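Local coordinates for flagellar hook associated protein type 3 FlgL (Legionella pneumophila subsp. pneumophila, PDB 5YTI), which probably serves as a structural protein of the bacterial flagellum, a hook-associated member of the flagellin family, at residues 73-78 / 128-133; 78-83 / 134-139; 163-168 / 173-178; 179-184 / 339-344. All coordinates share one frame; numbering follows the deposited sequence.

Along the chain, interactions 1 and 2 interleave: both start on helix 49-96, sharing Gly78, and both end in the loop that follows helix 104-125, with centres about 7 Å apart. Interaction 3, the hairpin of strands 164-168 and 171-174, comes next, its centre about 13 Å from that of interaction 1. From there the chain runs directly into helix 179-184, which meets the long helix 316-374 in interaction 4, about 9 Å between centres from interaction 2. Leu80 bridges interactions 2 and 4. Loop, hairpin and short helix thus all pack against the long helices, and interactions 3 and 4 also touch the second subunit.

Interaction 1: residues 73-78 / 128-133; sequences LRLEEG and KDSNGS
Leu75 reaches out from its helix with a single methyl, CD2, to meet the loop 128-133. The nearer of its two partners is the hydroxyl of Ser130, with Leu75 CD2 to Ser130 OG at 4.0 Å; the other is the methylene of Asp129, where Leu75 CD2 stands 4.4 Å from Asp129 CB. Both approaches are plain van der Waals contacts, and no hydrogen bond crosses between the segments. Ser130 OG lies beside its own backbone N (chi1 -61°), a rotation that carries the hydroxyl toward the leucine.

The loop residues are held by a type I beta turn running from Asp129 to Gly132, closed by Gly132 N to Asp129 O at 3.0 Å. A second backbone bond, Asp129 N to Ser133 O at 3.0 Å, joins Asp129 to the residue just after the turn, and a weak bond from Ser133 OG to Asp129 OD1 at 3.3 Å spans the same gap.

On the other partner, Leu75 is presented from within helix 49-96, which belongs to the flagellin N-terminal helical region, as does the loop. Facing helix 316-374, Leu73 packs on Arg348 and Leu349, while Glu77 touches Leu345. Arg74 forms a salt bridge with Asp70 one turn earlier.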
loop_
_atom_site.group_PDB
_atom_site.type_symbol
_atom_site.label_atom_id
_atom_site.label_comp_id
_atom_site.label_asym_id
_atom_site.label_seq_id
_atom_site.Cartn_x
_atom_site.Cartn_y
_atom_site.Cartn_z
ATOM N N LEU A 73 0.213 -4.629 -23.930
ATOM C CA LEU A 73 -0.731 -4.342 -22.866
ATOM C C LEU A 73 -1.861 -5.362 -22.770
ATOM O O LEU A 73 -2.258 -5.737 -21.682
ATOM C CB LEU A 73 -1.322 -2.940 -23.050
ATOM C CG LEU A 73 -0.755 -1.804 -22.188
ATOM C CD1 LEU A 73 0.768 -1.784 -22.109
ATOM C CD2 LEU A 73 -1.279 -0.484 -22.720
ATOM N N ARG A 74 -2.387 -5.801 -23.902
ATOM C CA ARG A 74 -3.405 -6.849 -23.901
ATOM C C ARG A 74 -2.851 -8.216 -23.437
ATOM O O ARG A 74 -3.549 -8.959 -22.736
ATOM C CB ARG A 74 -4.072 -6.953 -25.274
ATOM C CG ARG A 74 -5.065 -5.824 -25.549
ATOM C CD ARG A 74 -5.915 -6.062 -26.804
ATOM N NE ARG A 74 -6.286 -4.801 -27.457
ATOM C CZ ARG A 74 -7.358 -4.064 -27.167
ATOM N NH1 ARG A 74 -7.574 -2.916 -27.819
ATOM N NH2 ARG A 74 -8.213 -4.462 -26.234
ATOM N N LEU A 75 -1.607 -8.533 -23.808
ATOM C CA LEU A 75 -0.914 -9.714 -23.286
ATOM C C LEU A 75 -0.826 -9.622 -21.750
ATOM O O LEU A 75 -1.106 -10.590 -21.031
ATOM C CB LEU A 75 0.483 -9.826 -23.904
ATOM C CG LEU A 75 1.032 -11.218 -24.221
ATOM C CD1 LEU A 75 0.114 -11.923 -25.204
ATOM C CD2 LEU A 75 2.441 -11.123 -24.800
ATOM N N GLU A 76 -0.462 -8.433 -21.268
ATOM C CA GLU A 76 -0.403 -8.112 -19.838
ATOM C C GLU A 76 -1.798 -8.105 -19.152
ATOM O O GLU A 76 -1.906 -8.461 -17.997
ATOM C CB GLU A 76 0.302 -6.762 -19.638
ATOM C CG GLU A 76 0.722 -6.497 -18.200
ATOM C CD GLU A 76 0.902 -5.021 -17.854
ATOM O OE1 GLU A 76 0.308 -4.578 -16.850
ATOM O OE2 GLU A 76 1.652 -4.309 -18.563
ATOM N N GLU A 77 -2.859 -7.690 -19.838
ATOM C CA GLU A 77 -4.181 -7.741 -19.238
ATOM C C GLU A 77 -4.457 -9.193 -18.877
ATOM O O GLU A 77 -4.956 -9.476 -17.800
ATOM C CB GLU A 77 -5.252 -7.160 -20.183
ATOM C CG GLU A 77 -6.711 -7.284 -19.714
ATOM C CD GLU A 77 -7.004 -6.689 -18.311
ATOM O OE1 GLU A 77 -6.570 -5.563 -17.984
ATOM O OE2 GLU A 77 -7.710 -7.345 -17.519
ATOM N N GLY A 78 -4.062 -10.116 -19.751
ATOM C CA GLY A 78 -4.401 -11.545 -19.610
ATOM C C GLY A 78 -3.650 -12.291 -18.522
ATOM O O GLY A 78 -4.174 -13.248 -17.936
ATOM N N LYS A 128 7.621 -14.073 -19.228
ATOM C CA LYS A 128 8.305 -13.416 -20.335
ATOM C C LYS A 128 7.282 -12.973 -21.384
ATOM O O LYS A 128 6.314 -13.688 -21.651
ATOM C CB LYS A 128 9.333 -14.350 -20.950
ATOM C CG LYS A 128 10.406 -14.770 -19.965
ATOM C CD LYS A 128 11.381 -15.756 -20.595
ATOM C CE LYS A 128 12.631 -15.955 -19.739
ATOM N NZ LYS A 128 13.787 -16.519 -20.510
ATOM N N ASP A 129 7.476 -11.774 -21.941
ATOM C CA ASP A 129 6.646 -11.311 -23.058
ATOM C C ASP A 129 7.318 -11.695 -24.383
ATOM O O ASP A 129 8.257 -12.518 -24.403
ATOM C CB ASP A 129 6.222 -9.808 -22.946
ATOM C CG ASP A 129 7.401 -8.804 -22.960
ATOM O OD1 ASP A 129 8.511 -9.118 -22.497
ATOM O OD2 ASP A 129 7.190 -7.653 -23.403
ATOM N N SER A 130 6.808 -11.106 -25.467
ATOM C CA SER A 130 7.112 -11.505 -26.848
ATOM C C SER A 130 8.587 -11.724 -27.197
ATOM O O SER A 130 8.888 -12.540 -28.082
ATOM C CB SER A 130 6.512 -10.474 -27.800
ATOM O OG SER A 130 5.110 -10.439 -27.633
ATOM N N ASN A 131 9.490 -11.012 -26.507
ATOM C CA ASN A 131 10.943 -11.065 -26.792
ATOM C C ASN A 131 11.731 -12.223 -26.119
ATOM O O ASN A 131 12.771 -12.669 -26.633
ATOM C CB ASN A 131 11.590 -9.731 -26.394
ATOM C CG ASN A 131 10.946 -8.539 -27.078
ATOM O OD1 ASN A 131 10.239 -8.675 -28.074
ATOM N ND2 ASN A 131 11.195 -7.357 -26.542
ATOM N N GLY A 132 11.230 -12.712 -24.986
ATOM C CA GLY A 132 12.030 -13.542 -24.101
ATOM C C GLY A 132 12.650 -12.640 -23.043
ATOM O O GLY A 132 13.646 -13.003 -22.428
ATOM N N SER A 133 12.071 -11.451 -22.852
ATOM C CA SER A 133 12.425 -10.553 -21.735
ATOM C C SER A 133 11.254 -10.456 -20.732
ATOM O O SER A 133 10.099 -10.606 -21.112
ATOM C CB SER A 133 12.782 -9.165 -22.264
ATOM O OG SER A 133 11.739 -8.635 -23.049
#

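Interaction 2: residues 78-83 / 134-139; sequences GILSNA and YMFSGS
Three apolar side-chain contacts carry this meeting of helix and loop. Ile79 supplies two of them by sending its branches to different partners. Its CG1 meets the end of Met135, a selenomethionine, with Ile79 CG1 to Met135 CE at 4.0 Å and the selenium equally near. The other branch, CG2, lies anti to the backbone N and comes up to the rim of the Phe136 ring, near the ring plane, with Ile79 CG2 to Phe136 CE2 at 3.9 Å. Leu80 brings in the third contact through one methyl, Leu80 CD2 to Phe136 CZ at 4.1 Å, approaching the ring obliquely. Met135 also lies against its neighbour, its CG 3.6 Å above one face of the Phe136 ring and offset toward the rim; the chain bends at chi3 (68°), so that SE and CE both lie alongside Ile79 CG1.

Polar bonds hold the loop rather than cross the contact. Ser137 OG donates to Tyr134 O at 3.1 Å, from above the carbonyl plane, bridging the residues that flank Met135 and Phe136. Beyond the segments, Phe136 O accepts from the hydroxyl of Tyr156.

Among aromatic contacts, the Phe136 ring makes an edge-to-face pair with Phe183. The whole is apolar packing of a loop onto one side of helix 49-96, within the N-terminal helical region of the flagellin family.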
loop_
_atom_site.group_PDB
_atom_site.type_symbol
_atom_site.label_atom_id
_atom_site.label_comp_id
_atom_site.label_asym_id
_atom_site.label_seq_id
_atom_site.Cartn_x
_atom_site.Cartn_y
_atom_site.Cartn_z
ATOM N N GLY A 78 -4.062 -10.116 -19.751
ATOM C CA GLY A 78 -4.401 -11.545 -19.610
ATOM C C GLY A 78 -3.650 -12.291 -18.522
ATOM O O GLY A 78 -4.174 -13.248 -17.936
ATOM N N ILE A 79 -2.414 -11.856 -18.271
ATOM C CA ILE A 79 -1.621 -12.358 -17.158
ATOM C C ILE A 79 -2.170 -11.830 -15.832
ATOM O O ILE A 79 -2.407 -12.606 -14.910
ATOM C CB ILE A 79 -0.134 -11.995 -17.313
ATOM C CG1 ILE A 79 0.466 -12.730 -18.531
ATOM C CG2 ILE A 79 0.637 -12.315 -16.035
ATOM C CD1 ILE A 79 0.476 -14.250 -18.430
ATOM N N LEU A 80 -2.396 -10.528 -15.740
ATOM C CA LEU A 80 -3.088 -9.975 -14.588
ATOM C C LEU A 80 -4.438 -10.650 -14.393
ATOM O O LEU A 80 -4.773 -11.036 -13.279
ATOM C CB LEU A 80 -3.269 -8.467 -14.714
ATOM C CG LEU A 80 -1.975 -7.682 -14.522
ATOM C CD1 LEU A 80 -2.257 -6.203 -14.368
ATOM C CD2 LEU A 80 -1.176 -8.128 -13.312
ATOM N N SER A 81 -5.199 -10.814 -15.470
ATOM C CA SER A 81 -6.506 -11.521 -15.431
ATOM C C SER A 81 -6.435 -12.957 -14.831
ATOM O O SER A 81 -7.272 -13.345 -13.982
ATOM C CB SER A 81 -7.063 -11.545 -16.855
ATOM O OG SER A 81 -8.168 -12.404 -17.012
ATOM N N ASN A 82 -5.429 -13.719 -15.298
ATOM C CA ASN A 82 -5.060 -15.046 -14.735
ATOM C C ASN A 82 -4.774 -14.953 -13.232
ATOM O O ASN A 82 -5.157 -15.816 -12.453
ATOM C CB ASN A 82 -3.769 -15.613 -15.384
ATOM C CG ASN A 82 -3.946 -16.090 -16.816
ATOM O OD1 ASN A 82 -5.029 -16.496 -17.233
ATOM N ND2 ASN A 82 -2.852 -16.047 -17.580
ATOM N N ALA A 83 -4.034 -13.921 -12.856
ATOM C CA ALA A 83 -3.585 -13.767 -11.512
ATOM C C ALA A 83 -4.746 -13.415 -10.599
ATOM O O ALA A 83 -4.700 -13.694 -9.383
ATOM C CB ALA A 83 -2.521 -12.698 -11.446
ATOM N N TYR A 134 11.521 -10.199 -19.459
ATOM C CA TYR A 134 10.460 -10.325 -18.445
ATOM C C TYR A 134 9.476 -9.161 -18.458
ATOM O O TYR A 134 9.898 -8.027 -18.579
ATOM C CB TYR A 134 11.089 -10.478 -17.068
ATOM C CG TYR A 134 11.869 -11.758 -16.931
ATOM C CD1 TYR A 134 11.222 -12.971 -16.680
ATOM C CD2 TYR A 134 13.255 -11.769 -17.067
ATOM C CE1 TYR A 134 11.938 -14.155 -16.560
ATOM C CE2 TYR A 134 13.983 -12.946 -16.953
ATOM C CZ TYR A 134 13.324 -14.135 -16.700
ATOM O OH TYR A 134 14.054 -15.296 -16.581
HETATM N N MSE A 135 8.172 -9.412 -18.321
HETATM C CA MSE A 135 7.207 -8.296 -18.405
HETATM C C MSE A 135 7.172 -7.431 -17.179
HETATM O O MSE A 135 6.862 -6.243 -17.281
HETATM C CB MSE A 135 5.776 -8.658 -18.838
HETATM C CG MSE A 135 5.005 -9.687 -18.043
HETATM SE SE MSE A 135 3.076 -9.656 -18.547
HETATM C CE MSE A 135 3.036 -10.324 -20.408
ATOM N N PHE A 136 7.508 -7.971 -16.016
ATOM C CA PHE A 136 7.312 -7.209 -14.786
ATOM C C PHE A 136 8.618 -6.830 -14.102
ATOM O O PHE A 136 8.674 -6.613 -12.905
ATOM C CB PHE A 136 6.446 -8.002 -13.816
ATOM C CG PHE A 136 5.049 -8.238 -14.297
ATOM C CD1 PHE A 136 4.236 -7.178 -14.652
ATOM C CD2 PHE A 136 4.532 -9.515 -14.359
ATOM C CE1 PHE A 136 2.935 -7.387 -15.089
ATOM C CE2 PHE A 136 3.232 -9.727 -14.788
ATOM C CZ PHE A 136 2.432 -8.661 -15.154
ATOM N N SER A 137 9.677 -6.733 -14.873
ATOM C CA SER A 137 10.970 -6.462 -14.290
ATOM C C SER A 137 11.393 -5.004 -14.412
ATOM O O SER A 137 12.372 -4.594 -13.787
ATOM C CB SER A 137 12.006 -7.334 -14.970
ATOM O OG SER A 137 11.852 -7.218 -16.364
ATOM N N GLY A 138 10.671 -4.216 -15.204
ATOM C CA GLY A 138 11.034 -2.810 -15.410
ATOM C C GLY A 138 12.101 -2.683 -16.463
ATOM O O GLY A 138 12.165 -3.487 -17.357
ATOM N N SER A 139 12.961 -1.686 -16.371
ATOM C CA SER A 139 13.990 -1.525 -17.403
ATOM C C SER A 139 14.953 -2.712 -17.464
ATOM O O SER A 139 15.619 -2.885 -18.472
ATOM C CB SER A 139 14.829 -0.289 -17.161
ATOM O OG SER A 139 15.947 -0.653 -16.379
#

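Interaction 3: residues 163-168 / 173-178; sequences RFQAVT and VAVNDT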
loop_
_atom_site.group_PDB
_atom_site.type_symbol
_atom_site.label_atom_id
_atom_site.label_comp_id
_atom_site.label_asym_id
_atom_site.label_seq_id
_atom_site.Cartn_x
_atom_site.Cartn_y
_atom_site.Cartn_z
ATOM N N ARG A 163 8.711 2.047 -19.485
ATOM C CA ARG A 163 8.952 2.546 -20.829
ATOM C C ARG A 163 7.722 3.277 -21.326
ATOM O O ARG A 163 6.655 2.677 -21.480
ATOM C CB ARG A 163 9.294 1.408 -21.790
ATOM C CG ARG A 163 10.787 1.102 -21.867
ATOM C CD ARG A 163 11.125 0.166 -23.035
ATOM N NE ARG A 163 10.072 -0.830 -23.290
ATOM C CZ ARG A 163 9.669 -1.781 -22.432
ATOM N NH1 ARG A 163 8.701 -2.630 -22.789
ATOM N NH2 ARG A 163 10.213 -1.893 -21.221
ATOM N N PHE A 164 7.885 4.583 -21.525
ATOM C CA PHE A 164 6.878 5.428 -22.147
ATOM C C PHE A 164 7.148 5.473 -23.668
ATOM O O PHE A 164 8.282 5.427 -24.104
ATOM C CB PHE A 164 6.911 6.827 -21.536
ATOM C CG PHE A 164 6.471 6.882 -20.089
ATOM C CD1 PHE A 164 5.125 6.811 -19.750
ATOM C CD2 PHE A 164 7.399 7.056 -19.068
ATOM C CE1 PHE A 164 4.714 6.878 -18.431
ATOM C CE2 PHE A 164 6.998 7.127 -17.750
ATOM C CZ PHE A 164 5.649 7.033 -17.434
ATOM N N GLN A 165 6.105 5.525 -24.481
ATOM C CA GLN A 165 6.276 5.453 -25.918
ATOM C C GLN A 165 5.429 6.471 -26.646
ATOM O O GLN A 165 4.217 6.585 -26.384
ATOM C CB GLN A 165 5.905 4.080 -26.405
ATOM C CG GLN A 165 6.948 3.066 -26.044
ATOM C CD GLN A 165 7.310 2.229 -27.227
ATOM O OE1 GLN A 165 8.373 2.430 -27.803
ATOM N NE2 GLN A 165 6.406 1.312 -27.637
ATOM N N ALA A 166 6.083 7.208 -27.554
ATOM C CA ALA A 166 5.409 8.168 -28.416
ATOM C C ALA A 166 4.462 7.391 -29.334
ATOM O O ALA A 166 4.903 6.494 -30.061
ATOM C CB ALA A 166 6.428 8.954 -29.231
ATOM N N VAL A 167 3.162 7.708 -29.255
ATOM C CA VAL A 167 2.130 7.121 -30.121
ATOM C C VAL A 167 1.258 8.176 -30.831
ATOM O O VAL A 167 0.341 7.826 -31.580
ATOM C CB VAL A 167 1.249 6.131 -29.327
ATOM C CG1 VAL A 167 2.102 5.002 -28.775
ATOM C CG2 VAL A 167 0.531 6.812 -28.173
ATOM N N THR A 168 1.531 9.458 -30.544
ATOM C CA THR A 168 1.145 10.630 -31.362
ATOM C C THR A 168 2.236 11.684 -31.114
ATOM O O THR A 168 3.237 11.371 -30.461
ATOM C CB THR A 168 -0.244 11.215 -30.999
ATOM O OG1 THR A 168 -0.172 11.936 -29.753
ATOM C CG2 THR A 168 -1.329 10.121 -30.938
ATOM N N VAL A 173 2.690 6.999 -23.708
ATOM C CA VAL A 173 1.877 5.982 -23.001
ATOM C C VAL A 173 2.778 4.876 -22.410
ATOM O O VAL A 173 3.709 4.410 -23.059
ATOM C CB VAL A 173 0.895 5.298 -23.969
ATOM C CG1 VAL A 173 0.232 4.086 -23.324
ATOM C CG2 VAL A 173 -0.131 6.298 -24.445
ATOM N N ALA A 174 2.504 4.430 -21.187
ATOM C CA ALA A 174 3.367 3.411 -20.567
ATOM C C ALA A 174 3.006 2.020 -21.077
ATOM O O ALA A 174 1.837 1.670 -21.080
ATOM C CB ALA A 174 3.251 3.467 -19.050
ATOM N N VAL A 175 3.994 1.228 -21.491
ATOM C CA VAL A 175 3.688 -0.050 -22.109
ATOM C C VAL A 175 3.978 -1.221 -21.207
ATOM O O VAL A 175 3.983 -2.363 -21.666
ATOM C CB VAL A 175 4.457 -0.262 -23.416
ATOM C CG1 VAL A 175 4.207 0.892 -24.359
ATOM C CG2 VAL A 175 5.941 -0.425 -23.149
ATOM N N ASN A 176 4.228 -0.953 -19.934
ATOM C CA ASN A 176 4.456 -2.018 -18.963
ATOM C C ASN A 176 4.133 -1.540 -17.582
ATOM O O ASN A 176 3.928 -0.346 -17.347
ATOM C CB ASN A 176 5.914 -2.507 -19.000
ATOM C CG ASN A 176 6.908 -1.458 -18.542
ATOM O OD1 ASN A 176 6.958 -0.351 -19.055
ATOM N ND2 ASN A 176 7.726 -1.822 -17.590
ATOM N N ASP A 177 4.075 -2.494 -16.666
ATOM C CA ASP A 177 4.060 -2.195 -15.240
ATOM C C ASP A 177 5.211 -2.958 -14.586
ATOM O O ASP A 177 5.860 -3.784 -15.239
ATOM C CB ASP A 177 2.732 -2.580 -14.614
ATOM C CG ASP A 177 1.563 -1.794 -15.175
ATOM O OD1 ASP A 177 1.009 -2.214 -16.215
ATOM O OD2 ASP A 177 1.158 -0.782 -14.549
ATOM N N THR A 178 5.486 -2.676 -13.313
ATOM C CA THR A 178 6.625 -3.305 -12.655
ATOM C C THR A 178 6.247 -4.028 -11.376
ATOM O O THR A 178 5.332 -3.628 -10.663
ATOM C CB THR A 178 7.786 -2.306 -12.414
ATOM O OG1 THR A 178 7.425 -1.323 -11.434
ATOM C CG2 THR A 178 8.146 -1.632 -13.717
#
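Asn176 OD1 takes the backbone N-H of Arg163 at 3.0 Å, on a lone pair in the carbonyl plane, and so continues the pairing past the end of the strand with a side chain. The amide is brought there by a chi1 of 66°, which sets CG between the backbone N and the carbonyl carbon. Next to it, Val175 N donates to Arg163 O at 3.0 Å. Gln165 and Val173 form the hydrogen-bonded pair, through Gln165 N to Val173 O at 3.0 Å and Val173 N to Gln165 O at 3.1 Å. Phe164 and Ala174 are the non-hydrogen-bonded pair, and Phe164 CE1 rests 3.8 Å from Ala174 CB.

On the Gln165 side, Val175 parts its methyls: CG1 lies 3.9 Å from Gln165 CG, while CG2 sits 3.6 Å from Arg163 NH1. Further along, Val167 CG2 meets Val173 CG2 at 3.8 Å, the two side chains crossing at about a right angle.

Val175 also packs on Ala69 of helix 49-96, whereas Phe164 touches Asn149 of the second subunit. Two antiparallel strands joined by a short connection make this a beta hairpin, laid against the long helices.

Interaction 4: residues 179-184 / 339-344; sequences GDNVFM and LSVQSD
Val341 points from the long helix 316-374 toward the short helix 179-184 and divides its methyls between two residues. The apolar half is the better enclosed. Val341 CG1, anti to its own backbone N (chi1 177°), faces Val182 CG2 at 4.2 Å, and both valines are buried, each also packed on Leu80 of helix 49-96. Val182 turns its other methyl to the neighbouring ring: CG1 lies 3.5 Å above one face of Phe183, toward the rim.

The second half is less buried and polar. Asn181, which is partly exposed, passes Val341 in the opposite direction and shares a smaller surface with it, Asn181 ND2 lying 4.1 Å from Val341 CG2. Its amide oxygen is engaged by Asn293 of the second subunit. Near it, Asp180 forms a salt bridge with Arg185 of the second subunit.

The short helix keeps its shape through Phe183 N to Gly179 O at 2.8 Å, with a wider pi-type turn at 180-184. A hydrogen bond between Asn181 O and His337 NE2 ties it to helix 316-374. This is helix-on-helix packing by valines, set beside a polar interface between two subunits.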
loop_
_atom_site.group_PDB
_atom_site.type_symbol
_atom_site.label_atom_id
_atom_site.label_comp_id
_atom_site.label_asym_id
_atom_site.label_seq_id
_atom_site.Cartn_x
_atom_site.Cartn_y
_atom_site.Cartn_z
ATOM N N GLY A 179 6.987 -5.097 -11.101
ATOM C CA GLY A 179 6.635 -6.082 -10.074
ATOM C C GLY A 179 6.523 -5.498 -8.695
ATOM O O GLY A 179 5.719 -5.971 -7.888
ATOM N N ASP A 180 7.320 -4.466 -8.428
ATOM C CA ASP A 180 7.270 -3.794 -7.136
ATOM C C ASP A 180 5.901 -3.152 -6.968
ATOM O O ASP A 180 5.310 -3.200 -5.901
ATOM C CB ASP A 180 8.375 -2.748 -6.999
ATOM C CG ASP A 180 8.142 -1.536 -7.902
ATOM O OD1 ASP A 180 8.062 -1.739 -9.144
ATOM O OD2 ASP A 180 8.030 -0.400 -7.369
ATOM N N ASN A 181 5.362 -2.585 -8.039
ATOM C CA ASN A 181 4.004 -2.065 -7.958
ATOM C C ASN A 181 2.951 -3.170 -7.988
ATOM O O ASN A 181 2.037 -3.141 -7.189
ATOM C CB ASN A 181 3.714 -1.048 -9.057
ATOM C CG ASN A 181 2.406 -0.353 -8.850
ATOM O OD1 ASN A 181 2.091 0.091 -7.750
ATOM N ND2 ASN A 181 1.613 -0.298 -9.878
ATOM N N VAL A 182 3.073 -4.151 -8.881
ATOM C CA VAL A 182 1.982 -5.115 -9.053
ATOM C C VAL A 182 1.886 -6.150 -7.937
ATOM O O VAL A 182 0.810 -6.402 -7.439
ATOM C CB VAL A 182 2.069 -5.847 -10.392
ATOM C CG1 VAL A 182 0.959 -6.870 -10.485
ATOM C CG2 VAL A 182 1.979 -4.861 -11.537
ATOM N N PHE A 183 3.026 -6.696 -7.522
ATOM C CA PHE A 183 3.053 -7.836 -6.622
ATOM C C PHE A 183 3.599 -7.611 -5.219
ATOM O O PHE A 183 3.221 -8.336 -4.319
ATOM C CB PHE A 183 3.870 -8.948 -7.273
ATOM C CG PHE A 183 3.289 -9.445 -8.565
ATOM C CD1 PHE A 183 2.276 -10.364 -8.564
ATOM C CD2 PHE A 183 3.781 -9.001 -9.776
ATOM C CE1 PHE A 183 1.739 -10.824 -9.755
ATOM C CE2 PHE A 183 3.257 -9.453 -10.975
ATOM C CZ PHE A 183 2.234 -10.370 -10.968
HETATM N N MSE A 184 4.485 -6.642 -5.011
HETATM C CA MSE A 184 5.221 -6.581 -3.733
HETATM C C MSE A 184 4.706 -5.627 -2.678
HETATM O O MSE A 184 4.683 -5.953 -1.487
HETATM C CB MSE A 184 6.698 -6.282 -3.933
HETATM C CG MSE A 184 7.304 -7.063 -5.097
HETATM SE SE MSE A 184 7.713 -8.950 -4.675
HETATM C CE MSE A 184 8.638 -8.581 -2.977
ATOM N N LEU A 339 -6.904 -5.168 -9.587
ATOM C CA LEU A 339 -7.950 -4.477 -10.314
ATOM C C LEU A 339 -7.590 -3.010 -10.620
ATOM O O LEU A 339 -8.004 -2.498 -11.657
ATOM C CB LEU A 339 -9.277 -4.537 -9.550
ATOM C CG LEU A 339 -10.468 -3.833 -10.208
ATOM C CD1 LEU A 339 -10.772 -4.372 -11.607
ATOM C CD2 LEU A 339 -11.696 -3.959 -9.317
ATOM N N SER A 340 -6.847 -2.322 -9.745
ATOM C CA SER A 340 -6.532 -0.918 -10.014
ATOM C C SER A 340 -5.460 -0.859 -11.069
ATOM O O SER A 340 -5.469 0.032 -11.916
ATOM C CB SER A 340 -6.134 -0.124 -8.764
ATOM O OG SER A 340 -4.825 -0.417 -8.301
ATOM N N VAL A 341 -4.545 -1.820 -11.046
ATOM C CA VAL A 341 -3.578 -1.929 -12.132
ATOM C C VAL A 341 -4.319 -2.243 -13.418
ATOM O O VAL A 341 -4.004 -1.680 -14.429
ATOM C CB VAL A 341 -2.481 -2.977 -11.873
ATOM C CG1 VAL A 341 -1.556 -3.087 -13.061
ATOM C CG2 VAL A 341 -1.652 -2.610 -10.651
ATOM N N GLN A 342 -5.319 -3.107 -13.383
ATOM C CA GLN A 342 -6.136 -3.364 -14.584
ATOM C C GLN A 342 -6.870 -2.126 -15.043
ATOM O O GLN A 342 -6.900 -1.838 -16.229
ATOM C CB GLN A 342 -7.171 -4.472 -14.365
ATOM C CG GLN A 342 -6.576 -5.854 -14.243
ATOM C CD GLN A 342 -7.606 -6.856 -13.840
ATOM O OE1 GLN A 342 -8.270 -6.699 -12.821
ATOM N NE2 GLN A 342 -7.746 -7.905 -14.634
ATOM N N SER A 343 -7.485 -1.400 -14.117
ATOM C CA SER A 343 -8.206 -0.189 -14.509
ATOM C C SER A 343 -7.215 0.773 -15.172
ATOM O O SER A 343 -7.546 1.346 -16.193
ATOM C CB SER A 343 -8.945 0.461 -13.327
ATOM O OG SER A 343 -9.984 -0.392 -12.832
ATOM N N ASP A 344 -6.001 0.906 -14.617
ATOM C CA ASP A 344 -4.964 1.787 -15.184
ATOM C C ASP A 344 -4.633 1.423 -16.644
ATOM O O ASP A 344 -4.426 2.283 -17.502
ATOM C CB ASP A 344 -3.661 1.732 -14.364
ATOM C CG ASP A 344 -2.701 2.876 -14.714
ATOM O OD1 ASP A 344 -3.015 4.027 -14.324
ATOM O OD2 ASP A 344 -1.648 2.657 -15.361
#